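Long-range contact in UTP--glucose-1-phosphate uridylyltransferase (Acinetobacter baumannii, PDB 6IKX), which catalyses the formation of UDP-alpha-D-glucose and diphosphate from UTP and alpha-D-glucose 1-phosphate: residues E161-H166 / N203-G208. The protein carries 1 engineered substitution. Sequence-based numbering, arbitrary orientation.
Sequences EAVPDH and NLSVVG
An antiparallel strand pairing in the mixed sheet of this GT-A-type nucleotidyltransferase domain joins the end of strand 156-162 to strand 204-207, with Glu161 opposite Ser205 as the hydrogen-bonded pair and Ala162 opposite Leu204 as the non-hydrogen-bonded one. Glu161 O is gripped twice by one residue: Ser205 N reaches it at 3.0 Å from above the carbonyl plane, and Ser205 OG at 3.2 Å lies in that plane on a lone pair. The rotamer that sets OG between its own backbone N and carbonyl carbon (chi1 81°) brings the hydroxyl there. Just beyond the bridges, Val163 N donates to Asn203 O at 3.0 Å, and Ala162 CA adds a CA-H...O contact to the same oxygen. The Asn203 side chain points toward 161-166, its CB 3.6 Å from Val163 O and its ND2 4.0 Å from Ala162 CB. On the face of Glu161 and Ser205, Val207 CG2 packs 3.8 Å from Glu161 CB, the two side chains crossing at about a right angle, while Val163 CG1 rests 3.6 Å from Ser205 OG. On the other face, Leu204 CD2 lies 4.3 Å from Ala162 CB. Glu161 OE2 is hydrogen-bonded to Thr255. Backbone bonds of Leu204 with Val174 and of Val206, a UDP-glucose-binding residue, with Gly172 tie strand 204-207 to 172-175; both side chains touch Val174, and those of Val163 and Ser205 touch Tyr171.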
ATOM      1  N   GLU A 161      24.604  25.474 -13.666  1.00 51.53           N
ATOM      2  CA  GLU A 161      23.880  26.719 -14.028  1.00 53.06           C
ATOM      3  C   GLU A 161      24.446  27.886 -13.218  1.00 55.33           C
ATOM      4  O   GLU A 161      24.647  27.719 -11.996  1.00 68.05           O
ATOM      5  CB  GLU A 161      22.387  26.465 -13.862  1.00 52.03           C
ATOM      6  CG  GLU A 161      21.717  27.289 -12.812  1.00 52.63           C
ATOM      7  CD  GLU A 161      20.239  26.995 -12.734  1.00 53.43           C
ATOM      8  OE1 GLU A 161      19.463  27.499 -13.593  1.00 59.87           O
ATOM      9  OE2 GLU A 161      19.886  26.221 -11.841  1.00 61.98           O
ATOM     10  N   ALA A 162      24.749  28.996 -13.895  1.00 58.02           N
ATOM     11  CA  ALA A 162      25.187  30.273 -13.281  1.00 60.38           C
ATOM     12  C   ALA A 162      24.186  30.668 -12.183  1.00 63.83           C
ATOM     13  O   ALA A 162      22.970  30.676 -12.472  1.00 59.02           O
ATOM     14  CB  ALA A 162      25.279  31.334 -14.353  1.00 57.66           C
ATOM     15  N   VAL A 163      24.671  30.940 -10.969  1.00 63.47           N
ATOM     16  CA  VAL A 163      23.888  31.501  -9.819  1.00 60.14           C
ATOM     17  C   VAL A 163      24.527  32.831  -9.413  1.00 68.36           C
ATOM     18  O   VAL A 163      25.696  33.071  -9.719  1.00 66.64           O
ATOM     19  CB  VAL A 163      23.867  30.524  -8.629  1.00 56.20           C
ATOM     20  CG1 VAL A 163      23.192  29.211  -8.994  1.00 53.19           C
ATOM     21  CG2 VAL A 163      25.265  30.272  -8.071  1.00 57.09           C
ATOM     22  N   PRO A 164      23.800  33.744  -8.723  1.00 67.14           N
ATOM     23  CA  PRO A 164      24.405  34.969  -8.187  1.00 66.96           C
ATOM     24  C   PRO A 164      25.622  34.741  -7.270  1.00 65.39           C
ATOM     25  O   PRO A 164      25.566  33.812  -6.481  1.00 59.43           O
ATOM     26  CB  PRO A 164      23.238  35.603  -7.420  1.00 69.18           C
ATOM     27  CG  PRO A 164      22.029  35.141  -8.193  1.00 67.19           C
ATOM     28  CD  PRO A 164      22.347  33.700  -8.518  1.00 68.34           C
ATOM     29  N   ASP A 165      26.672  35.575  -7.417  1.00 65.41           N
ATOM     30  CA  ASP A 165      27.981  35.492  -6.700  1.00 72.80           C
ATOM     31  C   ASP A 165      27.780  35.350  -5.184  1.00 80.36           C
ATOM     32  O   ASP A 165      28.477  34.530  -4.533  1.00 68.31           O
ATOM     33  CB  ASP A 165      28.822  36.742  -6.953  1.00 69.72           C
ATOM     34  CG  ASP A 165      29.421  36.802  -8.348  1.00 73.14           C
ATOM     35  OD1 ASP A 165      30.065  35.816  -8.773  1.00 68.41           O
ATOM     36  OD2 ASP A 165      29.234  37.830  -8.998  1.00 78.53           O
ATOM     37  N   HIS A 166      26.857  36.140  -4.643  1.00 88.45           N
ATOM     38  CA  HIS A 166      26.607  36.280  -3.187  1.00 88.04           C
ATOM     39  C   HIS A 166      25.753  35.129  -2.638  1.00 81.11           C
ATOM     40  O   HIS A 166      25.423  35.233  -1.449  1.00 84.25           O
ATOM     41  CB  HIS A 166      25.928  37.627  -2.918  1.00 98.51           C
ATOM     42  CG  HIS A 166      24.531  37.703  -3.430  1.00 96.57           C
ATOM     43  ND1 HIS A 166      23.490  36.992  -2.844  1.00 84.26           N
ATOM     44  CD2 HIS A 166      24.006  38.382  -4.474  1.00 88.34           C
ATOM     45  CE1 HIS A 166      22.378  37.244  -3.501  1.00 85.58           C
ATOM     46  NE2 HIS A 166      22.670  38.095  -4.506  1.00 89.34           N
ATOM     47  N   ASN A 203      30.961  30.456 -10.505  1.00 58.56           N
ATOM     48  CA  ASN A 203      29.550  30.690 -10.099  1.00 57.60           C
ATOM     49  C   ASN A 203      28.642  29.607 -10.711  1.00 53.18           C
ATOM     50  O   ASN A 203      27.415  29.853 -10.838  1.00 52.03           O
ATOM     51  CB  ASN A 203      29.095  32.091 -10.500  1.00 58.33           C
ATOM     52  CG  ASN A 203      28.959  32.216 -11.997  1.00 58.01           C
ATOM     53  OD1 ASN A 203      29.526  31.416 -12.739  1.00 64.65           O
ATOM     54  ND2 ASN A 203      28.198  33.195 -12.442  1.00 50.35           N
ATOM     55  N   LEU A 204      29.217  28.449 -11.059  1.00 55.56           N
ATOM     56  CA  LEU A 204      28.545  27.346 -11.805  1.00 54.53           C
ATOM     57  C   LEU A 204      28.119  26.234 -10.822  1.00 55.44           C
ATOM     58  O   LEU A 204      29.015  25.506 -10.303  1.00 43.55           O
ATOM     59  CB  LEU A 204      29.476  26.820 -12.916  1.00 57.56           C
ATOM     60  CG  LEU A 204      29.803  27.790 -14.070  1.00 60.70           C
ATOM     61  CD1 LEU A 204      30.485  27.064 -15.221  1.00 63.13           C
ATOM     62  CD2 LEU A 204      28.573  28.521 -14.605  1.00 58.27           C
ATOM     63  N   SER A 205      26.797  26.090 -10.596  1.00 55.97           N
ATOM     64  CA  SER A 205      26.200  25.172  -9.581  1.00 50.85           C
ATOM     65  C   SER A 205      25.822  23.835 -10.226  1.00 42.35           C
ATOM     66  O   SER A 205      25.327  23.856 -11.339  1.00 36.75           O
ATOM     67  CB  SER A 205      25.017  25.799  -8.898  1.00 49.95           C
ATOM     68  OG  SER A 205      23.835  25.687  -9.682  1.00 56.18           O
ATOM     69  N   VAL A 206      26.078  22.725  -9.533  1.00 40.09           N
ATOM     70  CA  VAL A 206      25.625  21.363  -9.918  1.00 42.48           C
ATOM     71  C   VAL A 206      24.097  21.297  -9.819  1.00 50.29           C
ATOM     72  O   VAL A 206      23.559  21.568  -8.735  1.00 55.25           O
ATOM     73  CB  VAL A 206      26.265  20.315  -9.004  1.00 45.64           C
ATOM     74  CG1 VAL A 206      25.747  18.920  -9.343  1.00 42.56           C
ATOM     75  CG2 VAL A 206      27.777  20.419  -9.061  1.00 49.04           C
ATOM     76  N   VAL A 207      23.401  20.935 -10.895  1.00 53.79           N
ATOM     77  CA  VAL A 207      21.913  20.999 -10.921  1.00 47.55           C
ATOM     78  C   VAL A 207      21.300  19.637 -10.544  1.00 46.75           C
ATOM     79  O   VAL A 207      20.191  19.644 -10.003  1.00 46.34           O
ATOM     80  CB  VAL A 207      21.470  21.509 -12.288  1.00 56.34           C
ATOM     81  CG1 VAL A 207      19.991  21.291 -12.509  1.00 65.15           C
ATOM     82  CG2 VAL A 207      21.847  22.973 -12.449  1.00 61.17           C
ATOM     83  N   GLY A 208      21.983  18.510 -10.771  1.00 38.97           N
ATOM     84  CA  GLY A 208      21.388  17.172 -10.580  1.00 42.62           C
ATOM     85  C   GLY A 208      20.951  16.522 -11.893  1.00 42.39           C
ATOM     86  O   GLY A 208      19.896  15.793 -11.906  1.00 37.58           O
TER